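Local coordinates for flagellar brake protein YcgR (Klebsiella pneumoniae, PDB 5KEC) that binds the second messenger c-di-GMP and, as the transcriptional activator MrkH, probably switches on type 3 fimbriae genes in biofilm formation, at residues Y14-I19 and S99-L104; E29-F34 and L68-S73; G62-F67 and N79-K84; K75-A80 and Q105-R110. All blocks are in the same frame, centred on the assembly; numbering follows the deposited sequence.

Contact 1 (Y14-I19 and S99-L104)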
loop_
_atom_site.group_PDB
_atom_site.type_symbol
_atom_site.label_atom_id
_atom_site.label_comp_id
_atom_site.label_asym_id
_atom_site.label_seq_id
_atom_site.Cartn_x
_atom_site.Cartn_y
_atom_site.Cartn_z
ATOM N N TYR B 14 7.978 -25.150 -2.235
ATOM C CA TYR B 14 8.368 -25.761 -3.501
ATOM C C TYR B 14 7.480 -25.285 -4.645
ATOM O O TYR B 14 7.969 -24.990 -5.738
ATOM C CB TYR B 14 8.358 -27.288 -3.399
ATOM C CG TYR B 14 9.260 -27.817 -2.309
ATOM C CD1 TYR B 14 10.630 -27.922 -2.506
ATOM C CD2 TYR B 14 8.743 -28.201 -1.075
ATOM C CE1 TYR B 14 11.462 -28.401 -1.508
ATOM C CE2 TYR B 14 9.567 -28.682 -0.072
ATOM C CZ TYR B 14 10.925 -28.780 -0.294
ATOM O OH TYR B 14 11.748 -29.257 0.703
ATOM N N GLU B 15 6.177 -25.214 -4.404
ATOM C CA GLU B 15 5.275 -24.706 -5.427
ATOM C C GLU B 15 5.600 -23.242 -5.729
ATOM O O GLU B 15 5.633 -22.836 -6.887
ATOM C CB GLU B 15 3.817 -24.846 -4.998
ATOM C CG GLU B 15 2.836 -24.525 -6.117
ATOM C CD GLU B 15 1.389 -24.631 -5.682
ATOM O OE1 GLU B 15 1.151 -24.864 -4.477
ATOM O OE2 GLU B 15 0.491 -24.480 -6.544
ATOM N N ILE B 16 5.858 -22.455 -4.688
ATOM C CA ILE B 16 6.128 -21.029 -4.874
ATOM C C ILE B 16 7.382 -20.808 -5.716
ATOM O O ILE B 16 7.381 -19.989 -6.648
ATOM C CB ILE B 16 6.246 -20.281 -3.534
ATOM C CG1 ILE B 16 4.861 -20.093 -2.915
ATOM C CG2 ILE B 16 6.916 -18.925 -3.741
ATOM C CD1 ILE B 16 4.899 -19.906 -1.391
ATOM N N ILE B 17 8.444 -21.539 -5.391
ATOM C CA ILE B 17 9.665 -21.477 -6.184
ATOM C C ILE B 17 9.355 -21.878 -7.621
ATOM O O ILE B 17 9.722 -21.173 -8.558
ATOM C CB ILE B 17 10.776 -22.373 -5.604
ATOM C CG1 ILE B 17 11.210 -21.855 -4.238
ATOM C CG2 ILE B 17 11.972 -22.412 -6.538
ATOM C CD1 ILE B 17 12.243 -22.742 -3.536
ATOM N N ALA B 18 8.661 -23.004 -7.784
ATOM C CA ALA B 18 8.279 -23.497 -9.104
ATOM C C ALA B 18 7.491 -22.463 -9.907
ATOM O O ALA B 18 7.689 -22.329 -11.117
ATOM C CB ALA B 18 7.478 -24.786 -8.978
ATOM N N ILE B 19 6.594 -21.740 -9.235
ATOM C CA ILE B 19 5.779 -20.728 -9.905
ATOM C C ILE B 19 6.623 -19.541 -10.355
ATOM O O ILE B 19 6.458 -19.035 -11.473
ATOM C CB ILE B 19 4.618 -20.236 -9.015
ATOM C CG1 ILE B 19 3.497 -21.280 -8.981
ATOM C CG2 ILE B 19 4.077 -18.905 -9.524
ATOM C CD1 ILE B 19 2.488 -21.060 -7.853
ATOM N N SER B 99 13.173 -11.328 -0.851
ATOM C CA SER B 99 12.952 -12.680 -0.360
ATOM C C SER B 99 11.730 -13.255 -1.053
ATOM O O SER B 99 10.757 -12.544 -1.283
ATOM C CB SER B 99 12.739 -12.689 1.154
ATOM O OG SER B 99 13.974 -12.626 1.843
ATOM N N LEU B 100 11.779 -14.536 -1.398
ATOM C CA LEU B 100 10.610 -15.175 -1.980
ATOM C C LEU B 100 9.465 -15.064 -0.993
ATOM O O LEU B 100 9.665 -15.198 0.213
ATOM C CB LEU B 100 10.888 -16.639 -2.320
ATOM C CG LEU B 100 11.606 -16.913 -3.646
ATOM C CD1 LEU B 100 11.945 -18.389 -3.768
ATOM C CD2 LEU B 100 10.761 -16.454 -4.837
ATOM N N PRO B 101 8.260 -14.798 -1.500
ATOM C CA PRO B 101 7.093 -14.709 -0.623
ATOM C C PRO B 101 6.819 -16.073 -0.016
ATOM O O PRO B 101 7.165 -17.095 -0.611
ATOM C CB PRO B 101 5.967 -14.323 -1.585
ATOM C CG PRO B 101 6.410 -14.869 -2.909
ATOM C CD PRO B 101 7.896 -14.689 -2.925
ATOM N N GLU B 102 6.205 -16.086 1.159
ATOM C CA GLU B 102 5.909 -17.333 1.845
ATOM C C GLU B 102 4.435 -17.635 1.664
ATOM O O GLU B 102 3.946 -18.684 2.063
ATOM C CB GLU B 102 6.269 -17.222 3.326
ATOM C CG GLU B 102 7.758 -17.038 3.574
ATOM C CD GLU B 102 8.065 -16.575 4.985
ATOM O OE1 GLU B 102 7.331 -15.706 5.501
ATOM O OE2 GLU B 102 9.041 -17.083 5.579
ATOM N N CYS B 103 3.730 -16.695 1.051
ATOM C CA CYS B 103 2.328 -16.888 0.727
ATOM C C CYS B 103 1.973 -16.185 -0.578
ATOM O O CYS B 103 2.357 -15.038 -0.805
ATOM C CB CYS B 103 1.437 -16.383 1.862
ATOM S SG CYS B 103 -0.231 -17.078 1.840
ATOM N N LEU B 104 1.251 -16.892 -1.438
ATOM C CA LEU B 104 0.759 -16.332 -2.682
ATOM C C LEU B 104 -0.749 -16.451 -2.693
ATOM O O LEU B 104 -1.303 -17.446 -2.225
ATOM C CB LEU B 104 1.313 -17.097 -3.886
ATOM C CG LEU B 104 2.820 -17.077 -4.134
ATOM C CD1 LEU B 104 3.163 -17.985 -5.300
ATOM C CD2 LEU B 104 3.281 -15.658 -4.401
#

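Contact 2 (E29-F34 and L68-S73)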
loop_
_atom_site.group_PDB
_atom_site.type_symbol
_atom_site.label_atom_id
_atom_site.label_comp_id
_atom_site.label_asym_id
_atom_site.label_seq_id
_atom_site.Cartn_x
_atom_site.Cartn_y
_atom_site.Cartn_z
ATOM N N GLU B 29 4.674 -10.250 -16.748
ATOM C CA GLU B 29 4.804 -8.905 -16.206
ATOM C C GLU B 29 4.662 -8.945 -14.694
ATOM O O GLU B 29 3.724 -9.536 -14.163
ATOM C CB GLU B 29 3.748 -7.968 -16.789
ATOM C CG GLU B 29 3.901 -7.691 -18.276
ATOM C CD GLU B 29 3.008 -8.567 -19.134
ATOM O OE1 GLU B 29 2.498 -9.594 -18.626
ATOM O OE2 GLU B 29 2.818 -8.219 -20.320
ATOM N N ILE B 30 5.597 -8.317 -13.999
ATOM C CA ILE B 30 5.465 -8.180 -12.556
ATOM C C ILE B 30 5.202 -6.713 -12.242
ATOM O O ILE B 30 5.898 -5.822 -12.744
ATOM C CB ILE B 30 6.698 -8.754 -11.801
ATOM C CG1 ILE B 30 6.497 -8.679 -10.283
ATOM C CG2 ILE B 30 7.997 -8.073 -12.233
ATOM C CD1 ILE B 30 7.546 -9.450 -9.505
ATOM N N GLU B 31 4.158 -6.457 -11.461
ATOM C CA GLU B 31 3.836 -5.093 -11.061
ATOM C C GLU B 31 4.265 -4.834 -9.621
ATOM O O GLU B 31 3.891 -5.574 -8.714
ATOM C CB GLU B 31 2.343 -4.820 -11.220
ATOM C CG GLU B 31 1.978 -3.352 -11.085
ATOM C CD GLU B 31 0.593 -3.041 -11.626
ATOM O OE1 GLU B 31 -0.149 -3.987 -11.965
ATOM O OE2 GLU B 31 0.252 -1.842 -11.722
ATOM N N ILE B 32 5.049 -3.780 -9.425
ATOM C CA ILE B 32 5.575 -3.422 -8.112
ATOM C C ILE B 32 4.936 -2.125 -7.641
ATOM O O ILE B 32 5.033 -1.104 -8.325
ATOM C CB ILE B 32 7.096 -3.197 -8.182
ATOM C CG1 ILE B 32 7.752 -4.257 -9.072
ATOM C CG2 ILE B 32 7.702 -3.157 -6.783
ATOM C CD1 ILE B 32 9.240 -4.033 -9.305
ATOM N N PHE B 33 4.285 -2.165 -6.482
ATOM C CA PHE B 33 3.654 -0.976 -5.921
ATOM C C PHE B 33 4.468 -0.433 -4.756
ATOM O O PHE B 33 4.898 -1.186 -3.886
ATOM C CB PHE B 33 2.244 -1.289 -5.409
ATOM C CG PHE B 33 1.308 -1.789 -6.462
ATOM C CD1 PHE B 33 0.636 -0.902 -7.288
ATOM C CD2 PHE B 33 1.082 -3.148 -6.618
ATOM C CE1 PHE B 33 -0.236 -1.365 -8.257
ATOM C CE2 PHE B 33 0.209 -3.613 -7.589
ATOM C CZ PHE B 33 -0.448 -2.720 -8.408
ATOM N N PHE B 34 4.685 0.875 -4.745
ATOM C CA PHE B 34 5.198 1.544 -3.554
ATOM C C PHE B 34 4.698 2.974 -3.507
ATOM O O PHE B 34 4.851 3.725 -4.471
ATOM C CB PHE B 34 6.728 1.489 -3.473
ATOM C CG PHE B 34 7.419 1.689 -4.789
ATOM C CD1 PHE B 34 7.933 2.925 -5.138
ATOM C CD2 PHE B 34 7.563 0.638 -5.675
ATOM C CE1 PHE B 34 8.568 3.108 -6.343
ATOM C CE2 PHE B 34 8.200 0.817 -6.882
ATOM C CZ PHE B 34 8.703 2.054 -7.216
ATOM N N LEU B 68 2.337 -7.814 -7.924
ATOM C CA LEU B 68 1.330 -8.508 -8.698
ATOM C C LEU B 68 2.013 -9.143 -9.906
ATOM O O LEU B 68 2.580 -8.449 -10.747
ATOM C CB LEU B 68 0.256 -7.521 -9.146
ATOM C CG LEU B 68 -1.187 -8.000 -9.265
ATOM C CD1 LEU B 68 -1.639 -8.668 -7.978
ATOM C CD2 LEU B 68 -2.087 -6.822 -9.599
ATOM N N LEU B 69 1.986 -10.468 -9.976
ATOM C CA LEU B 69 2.433 -11.167 -11.170
ATOM C C LEU B 69 1.235 -11.389 -12.066
ATOM O O LEU B 69 0.287 -12.074 -11.679
ATOM C CB LEU B 69 3.068 -12.509 -10.815
ATOM C CG LEU B 69 4.554 -12.481 -10.470
ATOM C CD1 LEU B 69 4.965 -13.815 -9.867
ATOM C CD2 LEU B 69 5.387 -12.158 -11.713
ATOM N N HIS B 70 1.271 -10.795 -13.256
ATOM C CA HIS B 70 0.145 -10.882 -14.172
ATOM C C HIS B 70 0.239 -12.155 -15.008
ATOM O O HIS B 70 0.501 -12.103 -16.209
ATOM C CB HIS B 70 0.073 -9.636 -15.063
ATOM C CG HIS B 70 -0.129 -8.363 -14.300
ATOM N ND1 HIS B 70 -1.378 -7.819 -14.078
ATOM C CD2 HIS B 70 0.754 -7.527 -13.705
ATOM C CE1 HIS B 70 -1.254 -6.705 -13.381
ATOM N NE2 HIS B 70 0.030 -6.504 -13.140
ATOM N N SER B 71 0.024 -13.295 -14.356
ATOM C CA SER B 71 0.132 -14.593 -15.013
ATOM C C SER B 71 -1.102 -14.914 -15.847
ATOM O O SER B 71 -2.140 -14.263 -15.717
ATOM C CB SER B 71 0.354 -15.696 -13.979
ATOM O OG SER B 71 0.368 -16.971 -14.594
ATOM N N ASP B 72 -0.971 -15.923 -16.703
ATOM C CA ASP B 72 -2.072 -16.389 -17.538
ATOM C C ASP B 72 -3.144 -17.042 -16.679
ATOM O O ASP B 72 -4.316 -17.087 -17.054
ATOM C CB ASP B 72 -1.566 -17.403 -18.565
ATOM C CG ASP B 72 -0.582 -16.803 -19.545
ATOM O OD1 ASP B 72 -0.764 -15.628 -19.926
ATOM O OD2 ASP B 72 0.373 -17.507 -19.936
ATOM N N SER B 73 -2.726 -17.551 -15.524
ATOM C CA SER B 73 -3.615 -18.287 -14.635
ATOM C C SER B 73 -4.402 -17.341 -13.733
ATOM O O SER B 73 -5.326 -17.758 -13.036
ATOM C CB SER B 73 -2.810 -19.274 -13.791
ATOM O OG SER B 73 -1.799 -18.606 -13.051
#

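Contact 3 (G62-F67 and N79-K84)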
loop_
_atom_site.group_PDB
_atom_site.type_symbol
_atom_site.label_atom_id
_atom_site.label_comp_id
_atom_site.label_asym_id
_atom_site.label_seq_id
_atom_site.Cartn_x
_atom_site.Cartn_y
_atom_site.Cartn_z
ATOM N N GLY B 62 13.448 -2.196 4.072
ATOM C CA GLY B 62 13.018 -2.537 5.417
ATOM C C GLY B 62 11.511 -2.526 5.565
ATOM O O GLY B 62 10.979 -2.277 6.649
ATOM N N HIS B 63 10.818 -2.799 4.464
ATOM C CA HIS B 63 9.365 -2.775 4.444
ATOM C C HIS B 63 8.851 -3.754 3.394
ATOM O O HIS B 63 9.445 -3.897 2.326
ATOM C CB HIS B 63 8.873 -1.356 4.144
ATOM C CG HIS B 63 7.383 -1.213 4.151
ATOM N ND1 HIS B 63 6.609 -1.540 5.243
ATOM C CD2 HIS B 63 6.527 -0.771 3.200
ATOM C CE1 HIS B 63 5.338 -1.309 4.963
ATOM N NE2 HIS B 63 5.261 -0.843 3.730
ATOM N N LYS B 64 7.759 -4.443 3.707
ATOM C CA LYS B 64 7.136 -5.357 2.755
ATOM C C LYS B 64 6.553 -4.592 1.565
ATOM O O LYS B 64 5.801 -3.632 1.742
ATOM C CB LYS B 64 6.042 -6.185 3.437
ATOM C CG LYS B 64 6.556 -7.344 4.276
ATOM C CD LYS B 64 7.160 -8.434 3.408
ATOM C CE LYS B 64 7.429 -9.699 4.208
ATOM N NZ LYS B 64 6.179 -10.295 4.764
ATOM N N ILE B 65 6.905 -5.021 0.359
ATOM C CA ILE B 65 6.424 -4.377 -0.857
ATOM C C ILE B 65 5.338 -5.220 -1.529
ATOM O O ILE B 65 5.435 -6.445 -1.577
ATOM C CB ILE B 65 7.584 -4.131 -1.849
ATOM C CG1 ILE B 65 8.751 -3.433 -1.146
ATOM C CG2 ILE B 65 7.118 -3.313 -3.038
ATOM C CD1 ILE B 65 8.377 -2.107 -0.514
ATOM N N ARG B 66 4.304 -4.561 -2.040
ATOM C CA ARG B 66 3.227 -5.254 -2.743
ATOM C C ARG B 66 3.591 -5.563 -4.197
ATOM O O ARG B 66 4.055 -4.688 -4.934
ATOM C CB ARG B 66 1.934 -4.435 -2.686
ATOM C CG ARG B 66 0.959 -4.888 -1.609
ATOM C CD ARG B 66 0.126 -6.076 -2.077
ATOM N NE ARG B 66 -1.220 -5.669 -2.470
ATOM C CZ ARG B 66 -2.203 -5.436 -1.606
ATOM N NH1 ARG B 66 -1.981 -5.565 -0.306
ATOM N NH2 ARG B 66 -3.402 -5.070 -2.039
ATOM N N PHE B 67 3.376 -6.814 -4.599
ATOM C CA PHE B 67 3.616 -7.230 -5.974
ATOM C C PHE B 67 2.378 -7.853 -6.596
ATOM O O PHE B 67 1.503 -8.375 -5.893
ATOM C CB PHE B 67 4.741 -8.259 -6.046
ATOM C CG PHE B 67 6.083 -7.726 -5.652
ATOM C CD1 PHE B 67 7.001 -7.349 -6.617
ATOM C CD2 PHE B 67 6.435 -7.617 -4.316
ATOM C CE1 PHE B 67 8.246 -6.864 -6.251
ATOM C CE2 PHE B 67 7.669 -7.135 -3.956
ATOM C CZ PHE B 67 8.573 -6.755 -4.926
ATOM N N ASN B 79 3.424 -10.192 -0.970
ATOM C CA ASN B 79 4.276 -9.148 -0.437
ATOM C C ASN B 79 5.657 -9.731 -0.261
ATOM O O ASN B 79 5.798 -10.931 -0.048
ATOM C CB ASN B 79 3.740 -8.645 0.901
ATOM C CG ASN B 79 2.386 -7.978 0.770
ATOM O OD1 ASN B 79 2.296 -6.770 0.551
ATOM N ND2 ASN B 79 1.322 -8.763 0.900
ATOM N N ALA B 80 6.680 -8.892 -0.360
ATOM C CA ALA B 80 8.042 -9.360 -0.185
ATOM C C ALA B 80 8.938 -8.220 0.249
ATOM O O ALA B 80 8.782 -7.080 -0.190
ATOM C CB ALA B 80 8.568 -10.005 -1.471
ATOM N N ALA B 81 9.877 -8.533 1.128
ATOM C CA ALA B 81 10.803 -7.535 1.629
ATOM C C ALA B 81 12.095 -7.559 0.822
ATOM O O ALA B 81 12.535 -8.611 0.354
ATOM C CB ALA B 81 11.092 -7.774 3.112
ATOM N N LEU B 82 12.692 -6.385 0.671
ATOM C CA LEU B 82 13.950 -6.232 -0.039
ATOM C C LEU B 82 15.079 -6.727 0.853
ATOM O O LEU B 82 15.139 -6.384 2.033
ATOM C CB LEU B 82 14.146 -4.757 -0.393
ATOM C CG LEU B 82 15.258 -4.288 -1.328
ATOM C CD1 LEU B 82 14.971 -2.855 -1.744
ATOM C CD2 LEU B 82 16.626 -4.392 -0.674
ATOM N N THR B 83 15.967 -7.540 0.292
ATOM C CA THR B 83 17.088 -8.081 1.054
ATOM C C THR B 83 18.415 -7.463 0.618
ATOM O O THR B 83 19.274 -7.168 1.450
ATOM C CB THR B 83 17.182 -9.612 0.918
ATOM O OG1 THR B 83 17.474 -9.957 -0.441
ATOM C CG2 THR B 83 15.874 -10.266 1.339
ATOM N N LYS B 84 18.577 -7.272 -0.688
ATOM C CA LYS B 84 19.817 -6.742 -1.246
ATOM C C LYS B 84 19.518 -5.738 -2.347
ATOM O O LYS B 84 18.439 -5.761 -2.944
ATOM C CB LYS B 84 20.665 -7.870 -1.836
ATOM C CG LYS B 84 20.838 -9.077 -0.936
ATOM C CD LYS B 84 21.320 -10.283 -1.730
ATOM C CE LYS B 84 21.362 -11.533 -0.866
ATOM N NZ LYS B 84 21.628 -12.749 -1.678
#

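Contact 4 (K75-A80 and Q105-R110)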
loop_
_atom_site.group_PDB
_atom_site.type_symbol
_atom_site.label_atom_id
_atom_site.label_comp_id
_atom_site.label_asym_id
_atom_site.label_seq_id
_atom_site.Cartn_x
_atom_site.Cartn_y
_atom_site.Cartn_z
ATOM N N LYS B 75 -4.021 -13.102 -11.652
ATOM C CA LYS B 75 -3.083 -12.254 -10.937
ATOM C C LYS B 75 -2.607 -12.984 -9.684
ATOM O O LYS B 75 -3.417 -13.480 -8.897
ATOM C CB LYS B 75 -3.738 -10.925 -10.548
ATOM C CG LYS B 75 -4.523 -10.237 -11.664
ATOM C CD LYS B 75 -3.633 -9.865 -12.835
ATOM C CE LYS B 75 -4.432 -9.204 -13.950
ATOM N NZ LYS B 75 -3.647 -9.125 -15.219
ATOM N N ILE B 76 -1.294 -13.063 -9.505
ATOM C CA ILE B 76 -0.735 -13.646 -8.293
ATOM C C ILE B 76 -0.219 -12.529 -7.404
ATOM O O ILE B 76 0.802 -11.906 -7.708
ATOM C CB ILE B 76 0.425 -14.608 -8.608
ATOM C CG1 ILE B 76 0.027 -15.577 -9.725
ATOM C CG2 ILE B 76 0.852 -15.352 -7.353
ATOM C CD1 ILE B 76 1.164 -16.447 -10.208
ATOM N N GLU B 77 -0.924 -12.260 -6.311
ATOM C CA GLU B 77 -0.490 -11.196 -5.420
ATOM C C GLU B 77 0.260 -11.709 -4.193
ATOM O O GLU B 77 -0.022 -12.789 -3.664
ATOM C CB GLU B 77 -1.655 -10.286 -5.022
ATOM C CG GLU B 77 -2.687 -10.907 -4.111
ATOM C CD GLU B 77 -3.817 -9.939 -3.811
ATOM O OE1 GLU B 77 -4.636 -9.687 -4.720
ATOM O OE2 GLU B 77 -3.874 -9.419 -2.677
ATOM N N PHE B 78 1.233 -10.924 -3.760
ATOM C CA PHE B 78 2.058 -11.294 -2.630
ATOM C C PHE B 78 2.819 -10.072 -2.145
ATOM O O PHE B 78 2.843 -9.040 -2.813
ATOM C CB PHE B 78 3.033 -12.407 -3.024
ATOM C CG PHE B 78 3.966 -12.032 -4.135
ATOM C CD1 PHE B 78 5.247 -11.587 -3.859
ATOM C CD2 PHE B 78 3.558 -12.116 -5.461
ATOM C CE1 PHE B 78 6.114 -11.242 -4.886
ATOM C CE2 PHE B 78 4.417 -11.773 -6.492
ATOM C CZ PHE B 78 5.698 -11.338 -6.201
ATOM N N ASN B 79 3.424 -10.192 -0.970
ATOM C CA ASN B 79 4.276 -9.148 -0.437
ATOM C C ASN B 79 5.657 -9.731 -0.261
ATOM O O ASN B 79 5.798 -10.931 -0.048
ATOM C CB ASN B 79 3.740 -8.645 0.901
ATOM C CG ASN B 79 2.386 -7.978 0.770
ATOM O OD1 ASN B 79 2.296 -6.770 0.551
ATOM N ND2 ASN B 79 1.322 -8.763 0.900
ATOM N N ALA B 80 6.680 -8.892 -0.360
ATOM C CA ALA B 80 8.042 -9.360 -0.185
ATOM C C ALA B 80 8.938 -8.220 0.249
ATOM O O ALA B 80 8.782 -7.080 -0.190
ATOM C CB ALA B 80 8.568 -10.005 -1.471
ATOM N N GLN B 105 -1.410 -15.434 -3.229
ATOM C CA GLN B 105 -2.845 -15.512 -3.448
ATOM C C GLN B 105 -3.186 -15.214 -4.905
ATOM O O GLN B 105 -2.912 -14.129 -5.414
ATOM C CB GLN B 105 -3.598 -14.575 -2.508
ATOM C CG GLN B 105 -5.093 -14.551 -2.752
ATOM C CD GLN B 105 -5.848 -13.876 -1.629
ATOM O OE1 GLN B 105 -5.583 -14.126 -0.454
ATOM N NE2 GLN B 105 -6.789 -13.009 -1.983
ATOM N N VAL B 106 -3.774 -16.196 -5.577
ATOM C CA VAL B 106 -4.188 -16.023 -6.953
ATOM C C VAL B 106 -5.553 -15.359 -6.980
ATOM O O VAL B 106 -6.545 -15.934 -6.532
ATOM C CB VAL B 106 -4.255 -17.361 -7.697
ATOM C CG1 VAL B 106 -4.654 -17.138 -9.149
ATOM C CG2 VAL B 106 -2.918 -18.073 -7.613
ATOM N N VAL B 107 -5.589 -14.136 -7.491
ATOM C CA VAL B 107 -6.827 -13.388 -7.606
ATOM C C VAL B 107 -7.107 -13.089 -9.071
ATOM O O VAL B 107 -6.190 -12.989 -9.885
ATOM C CB VAL B 107 -6.757 -12.069 -6.824
ATOM C CG1 VAL B 107 -6.762 -12.340 -5.330
ATOM C CG2 VAL B 107 -5.512 -11.284 -7.224
ATOM N N GLN B 108 -8.383 -12.963 -9.408
ATOM C CA GLN B 108 -8.776 -12.615 -10.764
ATOM C C GLN B 108 -8.986 -11.111 -10.841
ATOM O O GLN B 108 -9.036 -10.523 -11.920
ATOM C CB GLN B 108 -10.041 -13.381 -11.154
ATOM C CG GLN B 108 -10.965 -13.660 -9.978
ATOM C CD GLN B 108 -11.829 -14.887 -10.187
ATOM O OE1 GLN B 108 -11.575 -15.700 -11.078
ATOM N NE2 GLN B 108 -12.859 -15.031 -9.359
ATOM N N ARG B 109 -9.080 -10.494 -9.669
ATOM C CA ARG B 109 -9.325 -9.064 -9.557
ATOM C C ARG B 109 -8.036 -8.294 -9.275
ATOM O O ARG B 109 -7.182 -8.742 -8.506
ATOM C CB ARG B 109 -10.347 -8.802 -8.449
ATOM C CG ARG B 109 -10.553 -7.339 -8.117
ATOM C CD ARG B 109 -11.369 -7.189 -6.843
ATOM N NE ARG B 109 -11.390 -5.810 -6.370
ATOM C CZ ARG B 109 -11.493 -5.464 -5.092
ATOM N NH1 ARG B 109 -11.578 -6.401 -4.155
ATOM N NH2 ARG B 109 -11.505 -4.183 -4.748
ATOM N N ARG B 110 -7.906 -7.133 -9.905
ATOM C CA ARG B 110 -6.774 -6.252 -9.668
ATOM C C ARG B 110 -7.035 -5.412 -8.423
ATOM O O ARG B 110 -7.899 -4.537 -8.428
ATOM C CB ARG B 110 -6.560 -5.336 -10.874
ATOM C CG ARG B 110 -5.492 -4.291 -10.650
ATOM C CD ARG B 110 -5.589 -3.149 -11.651
ATOM N NE ARG B 110 -4.561 -2.158 -11.366
ATOM C CZ ARG B 110 -3.309 -2.255 -11.792
ATOM N NH1 ARG B 110 -2.943 -3.294 -12.532
ATOM N NH2 ARG B 110 -2.425 -1.319 -11.480
#

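Contact 1 (Y14-I19 and S99-L104)
I16 carries most of this contact, its side chain entering between L104 and the backbone of P101 and E102. The two branches split the work: CG1 stands anti to the carbonyl carbon (chi1 -75°) and lies 3.6 Å from L104 CD1, while CG2, anti to the backbone N, rests 3.6 Å from P101 O. I16 CG2 also lies 4.2 Å from P101 CG. At the end of the longer branch, I16 CD1 comes within 3.8 Å of E102 O, so this methyl lies against the peptide carbonyls of P101 and E102.

I17, one residue on, swings its CG1 to 3.6 Å from L100 CD1, the two side chains crossing at about a right angle. I19 sits nearly a helical turn beyond I16 and meets the same leucine methyl: I19 CD1 and L104 CD1 approach tip to tip at 4.1 Å. L104 thereby touches two residues of helix 13-25, and F20 of that helix also packs on L100, P101 and L104. Behind them, P101 and L104 rest on F78 of strand 74-87.

No hydrogen bond crosses the 292 Å² interface. Between these two segments the association rests on aliphatic packing, and probably on the exclusion of water, with no directional polar link.

Contact 2 (E29-F34 and L68-S73)
E31 and L68 form an antiparallel hydrogen-bonded pair: E31 N donates to L68 O at a short 2.6 Å, and L68 N returns a bond to E31 O at 2.8 Å. Two residues along, beyond the non-hydrogen-bonded I30-L69 pair, H70 N reaches E29 O at 2.9 Å with a nearly straight N-H...O angle of 172°.

Among side-chain polar contacts, H70 NE2 donates to E31 OE1 at 2.8 Å. The carboxylate oxygen lies close to the imidazole plane but is met on its anti side, and the bond is bent to 139°. E31 reaches it with CG anti to the backbone N (chi1 -169°) and its chain extended. The other oxygen, OE2, is held by S38 OG and by a salt bridge to R110, while H70 ND1 is bonded to K75 NZ; both ring nitrogens and both carboxylate oxygens thus have partners, which fixes the ring's rotation.

Apolar contacts occupy both faces of the strand pair. I30 CB lies 3.6 Å from L69 CD2 on one; on the other, L68 CB comes to the edge of the F33 ring, 4.2 Å from CE2.

H70 and R110 both bind c-di-GMP, so this His-carboxylate hydrogen bond, at the end of two paired strands, holds a residue of the nucleotide-binding site, here without its ligand.

Contact 3 (G62-F67 and N79-K84)
I65 and A80 are joined by two backbone hydrogen bonds, I65 N to A80 O at 2.8 Å and A80 N to I65 O at 3.0 Å. The first donor stands well above the carbonyl plane of A80. The strand directions are 130° apart. N79 CA adds a CA-H...O contact to I65 O at 3.2 Å.

Van der Waals contacts follow the two faces. On that of K64 and R66, the lysine chain bends at chi2 (-69°) and lays CD over the A80-A81 peptide, 3.5 Å from A81 N. R66 passes its aliphatic part by the N79 amide, CG lying 3.2 Å from OD1; its guanidinium goes on to a weak bond with R111 O. On the buried side, F67 CE2 lies 3.9 Å from A80 CB, in an aromatic cluster with F78, F51 and F98.

These strands, 64-71 and 74-87, are the arms of a beta hairpin within a closed antiparallel barrel of six strands; beyond the pairing, T83 and K84 form a classic beta bulge opposite A97.

Contact 4 (K75-A80 and Q105-R110)
The E77 and Q105 side chains run side by side and point the same way, their carboxylate and amide planes only 19° apart; they touch where E77 CG is 4.1 Å from Q105 CB. The carboxylate also reaches across V107: E77 OE1 lies 3.1 Å from V107 CG2 and 3.5 Å from V107 CG1. On the opposite face of the strand, the F78 ring meets that of F67 almost parallel and F20 edge-to-face.

The frame is an antiparallel strand pair, 74-87 with 104-107, in the N-terminal sheet. E77 and Q105 make a hydrogen-bonded pair, E77 N to Q105 O at 2.9 Å and Q105 N to E77 O at 3.0 Å. I76 and V106 face each other between the bonded pairs with a loose side-chain contact.

E77 places CG between its backbone N and carbonyl carbon (chi1 69°), which runs the extended chain alongside Q105 and across V107; OE2 then forms a salt bridge to R111. R111 binds c-di-GMP, as do R109 and R110 just past the strand, so the paired strand leads straight into the c-di-GMP-binding arginines.

At the K75-V107 pair, K75 O receives V107 N at 2.7 Å and also a CA-H...O contact from V106 CA at 3.3 Å.

Contacts 2, 3 and 4 are strand pairings of one antiparallel sheet, whereas contact 1 sets a helix against a loop without any cross-bond. Strand 64-71 serves contacts 2 and 3, and strand 74-87 serves contacts 3 and 4, which share N79 and A80. Contact 2 is the most buried, contacts 1 and 3 are partly buried, and contact 4 lies at the surface. Polar side-chain chemistry concentrates where contacts 2 and 4 meet, their centres 8 Å apart, beside the c-di-GMP-binding residues. Contacts 1 and 3, with centres 14 Å apart, instead touch mainly through packing, although S99 N probably hydrogen-bonds to A81 O.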